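Local coordinates for luciferase-like monooxygenase (Streptomyces bottropensis, PDB 7BIP), which probably acts as a monooxygenase of the bacterial luciferase-like family, with a part in the biosynthesis of the polyketide rishirilide, at residues A[234-239]-A[340-345]; A[3-8]-A[35-40]. One frame throughout, in Å; residues are numbered along the deposited sequence.

Contact 1: residues A[234-239]-A[340-345]; sequences CYLAED and RLFAEH
Leu-341 and Leu-236 meet where the end of strand 228-236 runs past the last turns of helix 332-345. The two branches of Leu-341 part to serve different residues. CD1 reaches the backbone just past the strand, 3.6 Å from Ala-237 CA, and also lies near the carbonyl oxygen of Leu-236. CD2 touches the carboxylate of Glu-238, with OE2 3.7 Å away. From the strand, Leu-236 sends CD2 against the helix backbone, 3.7 Å from Phe-342 N, and the same methyl lies 4.0 Å from both Leu-341 CB and Phe-342 CB. Glu-238 starts off beside the contact rather than into it; its chain folds at chi2 (-82°) and swings the carboxylate back over Leu-341 toward His-345. There OE2 stands 4.0 Å from His-345 CE1, the carboxylate and ring planes 84° apart, with no hydrogen bond between them. The imidazole is turned instead to its own helix: ND1 donates to Leu-341 O at 3.2 Å, in the carbonyl plane on a lone pair, though bent at 140°. That oxygen also accepts His-345 N, so two N-H groups grip it. With alanine at Leu-341 both methyls are gone, which is likely to open a gap beside Ala-237 CA and leave the Glu-238 carboxylate freer to turn. Farther out, Thr-338 OG1 bonds Leu-236 N, while Pro-302 and Val-305 of helix 302-316 pack on Leu-236. The contact is thus apolar beneath and polar toward solvent, where the Glu-238 carboxylate would tend to favour a protonated, partly exposed His-345, joining barrel strand to outer helix without a direct hydrogen bond.

Contact 2: residues A[3-8]-A[35-40]; sequences FGINLF and LGFHHV
His-39 lays its imidazole flat against Gly-4, whose CA sits 3.4 Å from the ring centroid and 10° off the normal, a CH-pi contact over the face. With chi1 at 66°, CG stands between the backbone N and the carbonyl carbon, which folds the ring back over the neighbouring strand; a side chain on Gly-4 would collide with it. His-38 fixes the ring's rotation from the edge: His-38 ND1 and His-39 ND1 share a hydrogen bond of 3.0 Å. On the far side of each ring, NE2 of His-38 bonds Glu-226 and that of His-39 bonds Ser-322. Phe-37 turns its ring edge to Phe-3 O, 3.5 Å from CD1, and takes Ile-5 CG2 over one face, displaced from the ring centre. Ile-5 and Val-40 form a parallel bridge and run alongside each other in the same direction, with CG1 of Ile-5 4.1 Å from CG2 of Val-40. Val-40 CG1 meets Leu-7 CD1 obliquely. Between the backbones, His-38 N donates to Phe-3 O at 2.8 Å, nearly straight at 170°, and Ile-5 N to His-39 O at 3.0 Å. The strands belong to the beta-alpha-beta unit 2-6, 18-35, 39-42 of the TIM barrel; Gly-36 closes helix 18-35 in a Schellman motif. Ala-32 packs on Ile-5 and Val-40, Met-339 of helix 332-345 touches Ile-5 and Phe-37, and strand 320-324 pairs with 2-6 along its other edge.

In the fold
Contact 2 is buried in the barrel wall, its centre about 10 Å from that of the chain; contact 1 is partly buried, about 21 Å out. Both reach the same parallel sheet, but one joins neighbouring strands through backbone bonds and a buried imidazole, that of His-39, whereas the other sets a strand end against an outer helix by aliphatic contact and a solvent-facing acid. Helix 332-345 connects them: Phe-342 CZ comes within 3.5 Å of Phe-3 CD1, and Ala-343 CB within 3.8 Å of Leu-35 CB. Strand 320-324 pairs with both 2-6 and 228-236, bringing the first beta-alpha-beta unit beside late elements of the chain as the barrel closes.

Contact 1: residues A[234-239]-A[340-345]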
loop_
_atom_site.group_PDB
_atom_site.type_symbol
_atom_site.label_atom_id
_atom_site.label_comp_id
_atom_site.label_asym_id
_atom_site.label_seq_id
_atom_site.Cartn_x
_atom_site.Cartn_y
_atom_site.Cartn_z
ATOM N N CYS A 234 11.510 -23.548 -0.131
ATOM C CA CYS A 234 11.139 -24.571 -1.099
ATOM C C CYS A 234 11.934 -24.380 -2.378
ATOM O O CYS A 234 11.957 -23.279 -2.941
ATOM C CB CYS A 234 9.629 -24.522 -1.384
ATOM S SG CYS A 234 9.106 -25.739 -2.581
ATOM N N TYR A 235 12.584 -25.450 -2.830
ATOM C CA TYR A 235 13.315 -25.431 -4.092
ATOM C C TYR A 235 13.203 -26.814 -4.709
ATOM O O TYR A 235 13.576 -27.804 -4.068
ATOM C CB TYR A 235 14.792 -25.041 -3.873
ATOM C CG TYR A 235 15.539 -24.773 -5.157
ATOM C CD1 TYR A 235 15.817 -23.477 -5.554
ATOM C CD2 TYR A 235 15.951 -25.811 -5.976
ATOM C CE1 TYR A 235 16.497 -23.224 -6.738
ATOM C CE2 TYR A 235 16.619 -25.575 -7.151
ATOM C CZ TYR A 235 16.888 -24.276 -7.529
ATOM O OH TYR A 235 17.558 -24.020 -8.703
ATOM N N LEU A 236 12.700 -26.890 -5.945
ATOM C CA LEU A 236 12.535 -28.162 -6.637
ATOM C C LEU A 236 13.340 -28.164 -7.926
ATOM O O LEU A 236 13.408 -27.149 -8.628
ATOM C CB LEU A 236 11.055 -28.430 -6.959
ATOM C CG LEU A 236 10.176 -29.094 -5.896
ATOM C CD1 LEU A 236 10.077 -28.260 -4.642
ATOM C CD2 LEU A 236 8.764 -29.377 -6.443
ATOM N N ALA A 237 13.936 -29.314 -8.240
ATOM C CA ALA A 237 14.527 -29.549 -9.550
ATOM C C ALA A 237 14.396 -31.033 -9.855
ATOM O O ALA A 237 14.259 -31.853 -8.946
ATOM C CB ALA A 237 15.992 -29.102 -9.607
ATOM N N GLU A 238 14.420 -31.377 -11.152
ATOM C CA GLU A 238 14.364 -32.792 -11.526
ATOM C C GLU A 238 15.564 -33.555 -10.987
ATOM O O GLU A 238 15.452 -34.745 -10.647
ATOM C CB GLU A 238 14.294 -32.942 -13.054
ATOM C CG GLU A 238 12.987 -32.437 -13.672
ATOM C CD GLU A 238 11.861 -33.467 -13.589
ATOM O OE1 GLU A 238 12.038 -34.501 -12.906
ATOM O OE2 GLU A 238 10.794 -33.244 -14.204
ATOM N N ASP A 239 16.722 -32.893 -10.932
ATOM C CA ASP A 239 17.936 -33.431 -10.329
ATOM C C ASP A 239 17.957 -32.994 -8.866
ATOM O O ASP A 239 18.173 -31.816 -8.566
ATOM C CB ASP A 239 19.156 -32.928 -11.101
ATOM C CG ASP A 239 20.482 -33.320 -10.460
ATOM O OD1 ASP A 239 20.488 -34.018 -9.420
ATOM O OD2 ASP A 239 21.537 -32.930 -11.011
ATOM N N ARG A 340 6.519 -24.505 -11.121
ATOM C CA ARG A 340 5.968 -25.352 -12.178
ATOM C C ARG A 340 6.074 -26.831 -11.821
ATOM O O ARG A 340 5.134 -27.598 -12.066
ATOM C CB ARG A 340 6.670 -25.064 -13.505
ATOM C CG ARG A 340 6.312 -23.700 -14.075
ATOM C CD ARG A 340 6.633 -23.568 -15.556
ATOM N NE ARG A 340 6.145 -22.292 -16.076
ATOM C CZ ARG A 340 6.909 -21.221 -16.265
ATOM N NH1 ARG A 340 8.207 -21.275 -15.988
ATOM N NH2 ARG A 340 6.378 -20.099 -16.736
ATOM N N LEU A 341 7.197 -27.253 -11.229
ATOM C CA LEU A 341 7.331 -28.657 -10.849
ATOM C C LEU A 341 6.369 -29.011 -9.723
ATOM O O LEU A 341 5.772 -30.093 -9.724
ATOM C CB LEU A 341 8.776 -28.956 -10.440
ATOM C CG LEU A 341 9.800 -29.038 -11.575
ATOM C CD1 LEU A 341 11.226 -29.138 -11.001
ATOM C CD2 LEU A 341 9.512 -30.208 -12.513
ATOM N N PHE A 342 6.202 -28.106 -8.756
ATOM C CA PHE A 342 5.261 -28.362 -7.678
ATOM C C PHE A 342 3.847 -28.472 -8.219
ATOM O O PHE A 342 3.088 -29.357 -7.817
ATOM C CB PHE A 342 5.347 -27.255 -6.622
ATOM C CG PHE A 342 4.767 -27.641 -5.294
ATOM C CD1 PHE A 342 5.592 -28.039 -4.251
ATOM C CD2 PHE A 342 3.394 -27.620 -5.082
ATOM C CE1 PHE A 342 5.058 -28.407 -3.026
ATOM C CE2 PHE A 342 2.865 -27.985 -3.850
ATOM C CZ PHE A 342 3.697 -28.383 -2.833
ATOM N N ALA A 343 3.480 -27.585 -9.142
ATOM C CA ALA A 343 2.124 -27.593 -9.677
ATOM C C ALA A 343 1.842 -28.861 -10.473
ATOM O O ALA A 343 0.744 -29.425 -10.388
ATOM C CB ALA A 343 1.903 -26.352 -10.541
ATOM N N GLU A 344 2.816 -29.329 -11.252
ATOM C CA GLU A 344 2.580 -30.499 -12.094
ATOM C C GLU A 344 2.581 -31.794 -11.291
ATOM O O GLU A 344 1.766 -32.693 -11.551
ATOM C CB GLU A 344 3.637 -30.567 -13.195
ATOM C CG GLU A 344 3.334 -31.619 -14.257
ATOM C CD GLU A 344 4.453 -31.786 -15.271
ATOM O OE1 GLU A 344 5.599 -31.386 -14.969
ATOM O OE2 GLU A 344 4.186 -32.321 -16.370
ATOM N N HIS A 345 3.484 -31.914 -10.318
ATOM C CA HIS A 345 3.738 -33.199 -9.686
ATOM C C HIS A 345 3.125 -33.346 -8.304
ATOM O O HIS A 345 2.943 -34.481 -7.847
ATOM C CB HIS A 345 5.249 -33.446 -9.593
ATOM C CG HIS A 345 5.904 -33.611 -10.925
ATOM N ND1 HIS A 345 6.637 -32.609 -11.525
ATOM C CD2 HIS A 345 5.921 -34.656 -11.784
ATOM C CE1 HIS A 345 7.086 -33.034 -12.693
ATOM N NE2 HIS A 345 6.663 -34.271 -12.876
#

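Contact 2: residues A[3-8]-A[35-40]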
loop_
_atom_site.group_PDB
_atom_site.type_symbol
_atom_site.label_atom_id
_atom_site.label_comp_id
_atom_site.label_asym_id
_atom_site.label_seq_id
_atom_site.Cartn_x
_atom_site.Cartn_y
_atom_site.Cartn_z
ATOM N N PHE A 3 -1.493 -25.128 -0.440
ATOM C CA PHE A 3 -0.136 -24.687 -0.767
ATOM C C PHE A 3 -0.192 -23.362 -1.502
ATOM O O PHE A 3 -0.793 -23.273 -2.579
ATOM C CB PHE A 3 0.614 -25.715 -1.633
ATOM C CG PHE A 3 0.672 -27.086 -1.030
ATOM C CD1 PHE A 3 1.692 -27.433 -0.150
ATOM C CD2 PHE A 3 -0.294 -28.025 -1.338
ATOM C CE1 PHE A 3 1.736 -28.711 0.414
ATOM C CE2 PHE A 3 -0.258 -29.296 -0.772
ATOM C CZ PHE A 3 0.759 -29.632 0.102
ATOM N N GLY A 4 0.451 -22.346 -0.930
ATOM C CA GLY A 4 0.668 -21.095 -1.621
ATOM C C GLY A 4 2.144 -20.780 -1.693
ATOM O O GLY A 4 2.981 -21.627 -1.355
ATOM N N ILE A 5 2.496 -19.582 -2.144
ATOM C CA ILE A 5 3.903 -19.211 -2.211
ATOM C C ILE A 5 4.136 -18.017 -1.304
ATOM O O ILE A 5 3.256 -17.175 -1.102
ATOM C CB ILE A 5 4.384 -18.890 -3.639
ATOM C CG1 ILE A 5 3.604 -17.696 -4.203
ATOM C CG2 ILE A 5 4.275 -20.143 -4.536
ATOM C CD1 ILE A 5 4.287 -17.028 -5.407
ATOM N N ASN A 6 5.337 -17.969 -0.739
ATOM C CA ASN A 6 5.791 -16.868 0.088
ATOM C C ASN A 6 6.919 -16.173 -0.657
ATOM O O ASN A 6 7.775 -16.834 -1.261
ATOM C CB ASN A 6 6.268 -17.378 1.451
ATOM C CG ASN A 6 6.351 -16.285 2.501
ATOM O OD1 ASN A 6 6.297 -15.099 2.190
ATOM N ND2 ASN A 6 6.498 -16.690 3.764
ATOM N N LEU A 7 6.894 -14.849 -0.650
ATOM C CA LEU A 7 7.863 -14.034 -1.382
ATOM C C LEU A 7 8.612 -13.172 -0.366
ATOM O O LEU A 7 8.411 -11.964 -0.258
ATOM C CB LEU A 7 7.167 -13.186 -2.467
ATOM C CG LEU A 7 6.566 -14.026 -3.598
ATOM C CD1 LEU A 7 5.682 -13.192 -4.538
ATOM C CD2 LEU A 7 7.664 -14.785 -4.386
ATOM N N PHE A 8 9.475 -13.827 0.396
ATOM C CA PHE A 8 10.262 -13.183 1.438
ATOM C C PHE A 8 11.577 -12.755 0.808
ATOM O O PHE A 8 12.388 -13.617 0.452
ATOM C CB PHE A 8 10.502 -14.175 2.571
ATOM C CG PHE A 8 11.091 -13.586 3.832
ATOM C CD1 PHE A 8 10.509 -13.860 5.061
ATOM C CD2 PHE A 8 12.246 -12.825 3.809
ATOM C CE1 PHE A 8 11.041 -13.350 6.234
ATOM C CE2 PHE A 8 12.784 -12.318 4.983
ATOM C CZ PHE A 8 12.177 -12.584 6.191
ATOM N N LEU A 35 -1.170 -21.315 -12.120
ATOM C CA LEU A 35 -0.907 -22.723 -11.841
ATOM C C LEU A 35 -1.835 -23.310 -10.787
ATOM O O LEU A 35 -1.800 -24.526 -10.581
ATOM C CB LEU A 35 0.550 -22.920 -11.397
ATOM C CG LEU A 35 1.635 -22.642 -12.445
ATOM C CD1 LEU A 35 3.022 -22.809 -11.835
ATOM C CD2 LEU A 35 1.459 -23.571 -13.645
ATOM N N GLY A 36 -2.651 -22.498 -10.120
ATOM C CA GLY A 36 -3.622 -23.025 -9.180
ATOM C C GLY A 36 -3.174 -23.078 -7.739
ATOM O O GLY A 36 -3.763 -23.829 -6.952
ATOM N N PHE A 37 -2.148 -22.320 -7.369
ATOM C CA PHE A 37 -1.744 -22.226 -5.976
ATOM C C PHE A 37 -2.804 -21.499 -5.151
ATOM O O PHE A 37 -3.656 -20.771 -5.676
ATOM C CB PHE A 37 -0.392 -21.518 -5.865
ATOM C CG PHE A 37 0.770 -22.382 -6.286
ATOM C CD1 PHE A 37 1.411 -23.189 -5.360
ATOM C CD2 PHE A 37 1.199 -22.411 -7.611
ATOM C CE1 PHE A 37 2.474 -24.001 -5.729
ATOM C CE2 PHE A 37 2.280 -23.229 -7.990
ATOM C CZ PHE A 37 2.908 -24.022 -7.040
ATOM N N HIS A 38 -2.751 -21.718 -3.836
ATOM C CA HIS A 38 -3.803 -21.230 -2.944
ATOM C C HIS A 38 -3.655 -19.740 -2.632
ATOM O O HIS A 38 -4.659 -19.023 -2.542
ATOM C CB HIS A 38 -3.792 -22.059 -1.654
ATOM C CG HIS A 38 -4.717 -21.552 -0.591
ATOM N ND1 HIS A 38 -4.270 -20.866 0.518
ATOM C CD2 HIS A 38 -6.063 -21.637 -0.467
ATOM C CE1 HIS A 38 -5.302 -20.551 1.282
ATOM N NE2 HIS A 38 -6.400 -21.004 0.705
ATOM N N HIS A 39 -2.429 -19.252 -2.464
ATOM C CA HIS A 39 -2.234 -17.879 -2.002
ATOM C C HIS A 39 -0.857 -17.372 -2.414
ATOM O O HIS A 39 0.008 -18.136 -2.849
ATOM C CB HIS A 39 -2.395 -17.780 -0.479
ATOM C CG HIS A 39 -1.332 -18.507 0.283
ATOM N ND1 HIS A 39 -1.545 -19.741 0.854
ATOM C CD2 HIS A 39 -0.051 -18.170 0.577
ATOM C CE1 HIS A 39 -0.441 -20.139 1.463
ATOM N NE2 HIS A 39 0.480 -19.204 1.310
ATOM N N VAL A 40 -0.680 -16.057 -2.261
ATOM C CA VAL A 40 0.605 -15.368 -2.339
ATOM C C VAL A 40 0.796 -14.624 -1.019
ATOM O O VAL A 40 -0.082 -13.857 -0.602
ATOM C CB VAL A 40 0.659 -14.378 -3.523
ATOM C CG1 VAL A 40 1.960 -13.584 -3.497
ATOM C CG2 VAL A 40 0.515 -15.125 -4.862
#